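Local coordinates for protein arginase (RocF) (Helicobacter pylori, PDB 4G3H) that probably hydrolyses L-arginine to L-ornithine and urea with the help of two manganese ions per subunit, as an arginase-family enzyme, at residues 68-80 / 94-106. Residues are numbered along the deposited sequence; the frame is centred on the assembly and turned at random.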
loop_
_atom_site.group_PDB
_atom_site.type_symbol
_atom_site.label_atom_id
_atom_site.label_comp_id
_atom_site.label_asym_id
_atom_site.label_seq_id
_atom_site.Cartn_x
_atom_site.Cartn_y
_atom_site.Cartn_z
ATOM N N GLU A 68 -2.925 19.924 2.922
ATOM C CA GLU A 68 -1.849 20.891 2.738
ATOM C C GLU A 68 -0.426 20.357 2.608
ATOM O O GLU A 68 0.413 21.003 1.977
ATOM C CB GLU A 68 -1.890 21.910 3.878
ATOM C CG GLU A 68 -3.257 22.541 4.087
ATOM C CD GLU A 68 -3.275 23.524 5.245
ATOM O OE1 GLU A 68 -2.919 23.126 6.374
ATOM O OE2 GLU A 68 -3.649 24.695 5.025
ATOM N N ASN A 69 -0.146 19.195 3.195
ATOM C CA ASN A 69 1.204 18.637 3.142
ATOM C C ASN A 69 1.379 17.332 2.378
ATOM O O ASN A 69 1.952 17.312 1.289
ATOM C CB ASN A 69 1.753 18.426 4.558
ATOM C CG ASN A 69 2.054 19.722 5.269
ATOM O OD1 ASN A 69 1.146 20.457 5.657
ATOM N ND2 ASN A 69 3.338 20.013 5.444
ATOM N N LEU A 70 0.895 16.241 2.963
ATOM C CA LEU A 70 1.035 14.924 2.362
ATOM C C LEU A 70 0.580 14.796 0.913
ATOM O O LEU A 70 1.361 14.383 0.056
ATOM C CB LEU A 70 0.311 13.877 3.209
ATOM C CG LEU A 70 0.400 12.443 2.680
ATOM C CD1 LEU A 70 1.861 12.040 2.503
ATOM C CD2 LEU A 70 -0.301 11.501 3.650
ATOM N N ILE A 71 -0.673 15.137 0.635
ATOM C CA ILE A 71 -1.189 15.015 -0.728
ATOM C C ILE A 71 -0.426 15.873 -1.737
ATOM O O ILE A 71 -0.039 15.391 -2.799
ATOM C CB ILE A 71 -2.720 15.318 -0.774
ATOM C CG1 ILE A 71 -3.476 14.210 -0.021
ATOM C CG2 ILE A 71 -3.218 15.370 -2.213
ATOM C CD1 ILE A 71 -5.005 14.396 0.021
ATOM N N PRO A 72 -0.181 17.153 -1.419
ATOM C CA PRO A 72 0.553 17.984 -2.381
ATOM C C PRO A 72 1.945 17.423 -2.702
ATOM O O PRO A 72 2.378 17.443 -3.855
ATOM C CB PRO A 72 0.612 19.346 -1.687
ATOM C CG PRO A 72 -0.682 19.375 -0.921
ATOM C CD PRO A 72 -0.732 17.973 -0.323
ATOM N N CYS A 73 2.640 16.926 -1.678
ATOM C CA CYS A 73 3.975 16.359 -1.866
ATOM C C CYS A 73 3.935 15.104 -2.732
ATOM O O CYS A 73 4.764 14.933 -3.631
ATOM C CB CYS A 73 4.620 16.010 -0.514
ATOM S SG CYS A 73 5.180 17.431 0.457
ATOM N N MET A 74 2.980 14.219 -2.458
ATOM C CA MET A 74 2.873 12.998 -3.240
ATOM C C MET A 74 2.462 13.293 -4.683
ATOM O O MET A 74 2.854 12.569 -5.598
ATOM C CB MET A 74 1.885 12.019 -2.592
ATOM C CG MET A 74 2.369 11.407 -1.275
ATOM S SD MET A 74 4.053 10.712 -1.356
ATOM C CE MET A 74 3.864 9.462 -2.654
ATOM N N LYS A 75 1.673 14.342 -4.898
ATOM C CA LYS A 75 1.271 14.686 -6.259
ATOM C C LYS A 75 2.521 15.072 -7.037
ATOM O O LYS A 75 2.667 14.712 -8.203
ATOM C CB LYS A 75 0.275 15.847 -6.277
ATOM C CG LYS A 75 -1.090 15.504 -5.719
ATOM C CD LYS A 75 -2.118 16.587 -6.050
ATOM C CE LYS A 75 -2.323 16.711 -7.557
ATOM N NZ LYS A 75 -3.418 17.659 -7.908
ATOM N N GLU A 76 3.426 15.800 -6.388
ATOM C CA GLU A 76 4.677 16.201 -7.034
ATOM C C GLU A 76 5.430 14.963 -7.498
ATOM O O GLU A 76 6.010 14.944 -8.582
ATOM C CB GLU A 76 5.565 16.986 -6.067
ATOM C CG GLU A 76 5.036 18.359 -5.698
ATOM C CD GLU A 76 5.989 19.134 -4.799
ATOM O OE1 GLU A 76 5.675 20.294 -4.459
ATOM O OE2 GLU A 76 7.052 18.588 -4.431
ATOM N N VAL A 77 5.424 13.925 -6.667
ATOM C CA VAL A 77 6.104 12.683 -7.017
ATOM C C VAL A 77 5.407 11.995 -8.189
ATOM O O VAL A 77 6.046 11.631 -9.175
ATOM C CB VAL A 77 6.140 11.702 -5.812
ATOM C CG1 VAL A 77 6.648 10.332 -6.268
ATOM C CG2 VAL A 77 7.030 12.264 -4.706
ATOM N N PHE A 78 4.092 11.833 -8.094
ATOM C CA PHE A 78 3.353 11.148 -9.147
ATOM C C PHE A 78 3.287 11.896 -10.475
ATOM O O PHE A 78 2.932 11.313 -11.501
ATOM C CB PHE A 78 1.944 10.806 -8.661
ATOM C CG PHE A 78 1.915 9.775 -7.563
ATOM C CD1 PHE A 78 2.655 8.597 -7.675
ATOM C CD2 PHE A 78 1.133 9.971 -6.427
ATOM C CE1 PHE A 78 2.616 7.623 -6.664
ATOM C CE2 PHE A 78 1.086 9.004 -5.413
ATOM C CZ PHE A 78 1.831 7.826 -5.534
ATOM N N GLU A 79 3.636 13.178 -10.463
ATOM C CA GLU A 79 3.617 13.973 -11.684
ATOM C C GLU A 79 4.878 13.766 -12.521
ATOM O O GLU A 79 4.906 14.109 -13.702
ATOM C CB GLU A 79 3.431 15.454 -11.352
ATOM C CG GLU A 79 2.006 15.794 -10.933
ATOM C CD GLU A 79 1.850 17.224 -10.459
ATOM O OE1 GLU A 79 0.704 17.629 -10.163
ATOM O OE2 GLU A 79 2.868 17.944 -10.376
ATOM N N LYS A 80 5.919 13.208 -11.909
ATOM C CA LYS A 80 7.166 12.934 -12.623
ATOM C C LYS A 80 6.954 11.661 -13.439
ATOM O O LYS A 80 6.089 10.850 -13.113
ATOM C CB LYS A 80 8.321 12.719 -11.642
ATOM C CG LYS A 80 8.589 13.888 -10.716
ATOM C CD LYS A 80 9.865 13.672 -9.911
ATOM C CE LYS A 80 11.087 13.609 -10.822
ATOM N NZ LYS A 80 12.368 13.442 -10.078
ATOM N N MET A 94 -1.649 4.892 3.084
ATOM C CA MET A 94 -2.053 4.584 1.720
ATOM C C MET A 94 -3.171 5.521 1.257
ATOM O O MET A 94 -3.265 5.844 0.078
ATOM C CB MET A 94 -2.502 3.119 1.630
ATOM C CG MET A 94 -2.935 2.651 0.250
ATOM S SD MET A 94 -4.720 2.828 -0.043
ATOM C CE MET A 94 -4.846 2.218 -1.748
ATOM N N PHE A 95 -4.011 5.967 2.184
ATOM C CA PHE A 95 -5.102 6.862 1.811
ATOM C C PHE A 95 -4.590 8.150 1.175
ATOM O O PHE A 95 -4.897 8.445 0.017
ATOM C CB PHE A 95 -5.965 7.219 3.025
ATOM C CG PHE A 95 -7.034 8.227 2.719
ATOM C CD1 PHE A 95 -8.052 7.926 1.819
ATOM C CD2 PHE A 95 -6.996 9.496 3.285
ATOM C CE1 PHE A 95 -9.014 8.875 1.481
ATOM C CE2 PHE A 95 -7.959 10.458 2.953
ATOM C CZ PHE A 95 -8.966 10.144 2.049
ATOM N N GLY A 96 -3.818 8.918 1.940
ATOM C CA GLY A 96 -3.282 10.167 1.430
ATOM C C GLY A 96 -2.466 9.973 0.162
ATOM O O GLY A 96 -2.565 10.762 -0.777
ATOM N N ILE A 97 -1.662 8.917 0.125
ATOM C CA ILE A 97 -0.834 8.635 -1.044
ATOM C C ILE A 97 -1.686 8.339 -2.288
ATOM O O ILE A 97 -1.427 8.864 -3.379
ATOM C CB ILE A 97 0.094 7.415 -0.782
ATOM C CG1 ILE A 97 1.127 7.765 0.292
ATOM C CG2 ILE A 97 0.796 7.000 -2.065
ATOM C CD1 ILE A 97 1.926 6.573 0.779
ATOM N N PHE A 98 -2.700 7.496 -2.116
ATOM C CA PHE A 98 -3.564 7.107 -3.222
ATOM C C PHE A 98 -4.442 8.258 -3.718
ATOM O O PHE A 98 -4.708 8.362 -4.919
ATOM C CB PHE A 98 -4.434 5.909 -2.815
ATOM C CG PHE A 98 -5.140 5.259 -3.968
ATOM C CD1 PHE A 98 -4.418 4.635 -4.977
ATOM C CD2 PHE A 98 -6.533 5.287 -4.055
ATOM C CE1 PHE A 98 -5.075 4.048 -6.062
ATOM C CE2 PHE A 98 -7.195 4.705 -5.130
ATOM C CZ PHE A 98 -6.468 4.085 -6.138
ATOM N N GLN A 99 -4.893 9.116 -2.805
ATOM C CA GLN A 99 -5.711 10.256 -3.200
ATOM C C GLN A 99 -4.870 11.148 -4.111
ATOM O O GLN A 99 -5.372 11.700 -5.095
ATOM C CB GLN A 99 -6.182 11.057 -1.983
ATOM C CG GLN A 99 -7.222 10.350 -1.117
ATOM C CD GLN A 99 -8.438 9.883 -1.910
ATOM O OE1 GLN A 99 -8.454 8.785 -2.459
ATOM N NE2 GLN A 99 -9.458 10.727 -1.977
ATOM N N ALA A 100 -3.587 11.284 -3.785
ATOM C CA ALA A 100 -2.690 12.098 -4.600
ATOM C C ALA A 100 -2.558 11.438 -5.974
ATOM O O ALA A 100 -2.543 12.112 -7.005
ATOM C CB ALA A 100 -1.331 12.199 -3.938
ATOM N N PHE A 101 -2.472 10.111 -5.967
ATOM C CA PHE A 101 -2.351 9.320 -7.186
ATOM C C PHE A 101 -3.588 9.532 -8.075
ATOM O O PHE A 101 -3.466 9.741 -9.286
ATOM C CB PHE A 101 -2.228 7.843 -6.813
ATOM C CG PHE A 101 -1.894 6.946 -7.962
ATOM C CD1 PHE A 101 -0.607 6.930 -8.498
ATOM C CD2 PHE A 101 -2.852 6.085 -8.490
ATOM C CE1 PHE A 101 -0.274 6.067 -9.539
ATOM C CE2 PHE A 101 -2.530 5.215 -9.534
ATOM C CZ PHE A 101 -1.235 5.207 -10.057
ATOM N N ARG A 102 -4.769 9.457 -7.465
ATOM C CA ARG A 102 -6.031 9.655 -8.174
ATOM C C ARG A 102 -6.103 11.091 -8.692
ATOM O O ARG A 102 -6.567 11.335 -9.802
ATOM C CB ARG A 102 -7.218 9.418 -7.238
ATOM C CG ARG A 102 -7.289 8.033 -6.633
ATOM C CD ARG A 102 -8.376 7.967 -5.563
ATOM N NE ARG A 102 -9.718 8.101 -6.127
ATOM C CZ ARG A 102 -10.833 8.129 -5.401
ATOM N NH1 ARG A 102 -10.767 8.040 -4.077
ATOM N NH2 ARG A 102 -12.013 8.233 -5.999
ATOM N N SER A 103 -5.646 12.034 -7.877
ATOM C CA SER A 103 -5.666 13.442 -8.243
ATOM C C SER A 103 -4.832 13.718 -9.489
ATOM O O SER A 103 -5.265 14.455 -10.371
ATOM C CB SER A 103 -5.162 14.298 -7.078
ATOM O OG SER A 103 -5.355 15.674 -7.353
ATOM N N VAL A 104 -3.640 13.135 -9.560
ATOM C CA VAL A 104 -2.775 13.319 -10.724
ATOM C C VAL A 104 -3.360 12.648 -11.972
ATOM O O VAL A 104 -3.238 13.171 -13.079
ATOM C CB VAL A 104 -1.358 12.742 -10.475
ATOM C CG1 VAL A 104 -0.538 12.794 -11.758
ATOM C CG2 VAL A 104 -0.659 13.538 -9.381
ATOM N N HIS A 105 -3.991 11.492 -11.792
ATOM C CA HIS A 105 -4.590 10.753 -12.905
ATOM C C HIS A 105 -6.109 10.871 -12.821
ATOM O O HIS A 105 -6.818 9.867 -12.880
ATOM C CB HIS A 105 -4.198 9.278 -12.820
ATOM C CG HIS A 105 -2.720 9.042 -12.802
ATOM N ND1 HIS A 105 -1.920 9.241 -13.907
ATOM C CD2 HIS A 105 -1.898 8.612 -11.815
ATOM C CE1 HIS A 105 -0.669 8.942 -13.602
ATOM N NE2 HIS A 105 -0.628 8.558 -12.339
ATOM N N LYS A 106 -6.596 12.103 -12.692
ATOM C CA LYS A 106 -8.024 12.378 -12.550
ATOM C C LYS A 106 -8.976 11.836 -13.608
ATOM O O LYS A 106 -10.128 11.540 -13.298
ATOM C CB LYS A 106 -8.245 13.886 -12.389
ATOM C CG LYS A 106 -7.450 14.751 -13.347
ATOM C CD LYS A 106 -7.584 16.218 -12.970
ATOM C CE LYS A 106 -6.689 17.100 -13.824
ATOM N NZ LYS A 106 -7.041 17.023 -15.267
HETATM O O HOH W 1 1.851 8.678 -11.523
#
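The edge of the Phe-101 ring points at the face of the Phe-78 ring (T-shaped): their planes stand at 79° with centroids 5.0 Å apart, and Phe-101 CD1 lies over the middle of the Phe-78 ring. Phe-101 CB adds an off-centre CH-pi contact to the same ring. At the rim of Phe-78, CZ abuts Ile-97 CG2 at 3.7 Å, and CE2 comes within 3.2 Å of Ile-97 O, near the ring plane. Phe-78 is a knob in the hole formed by Ile-97, Ala-100, Phe-101 and Val-104. The reciprocal knob, Ala-100, sits among Ile-71, Met-74, Lys-75 and Phe-78; its CB is only 3.5 Å from Met-74 CB, tight for two carbons. Helices 68-78 and 94-104 cross here at -51°, their axes 8.2 Å apart; Phe-78 and Phe-101 both touch strand 274-280 of the parallel arginase sheet. Lys-75 CG packs on Ala-100 CB at 3.8 Å, and the chain then bends at chi3 (63°), bringing NZ to donate to Ser-103 OG at 2.8 Å. A water donates to Phe-78 O, and its oxygen lies 2.6 Å from His-105 NE2, just past helix 94-104. Ser-103 OG also bonds Gly-166 O, a carbonyl that can only accept, so two partners probably fix the hydroxyl's rotation beside this interlocked apolar interface.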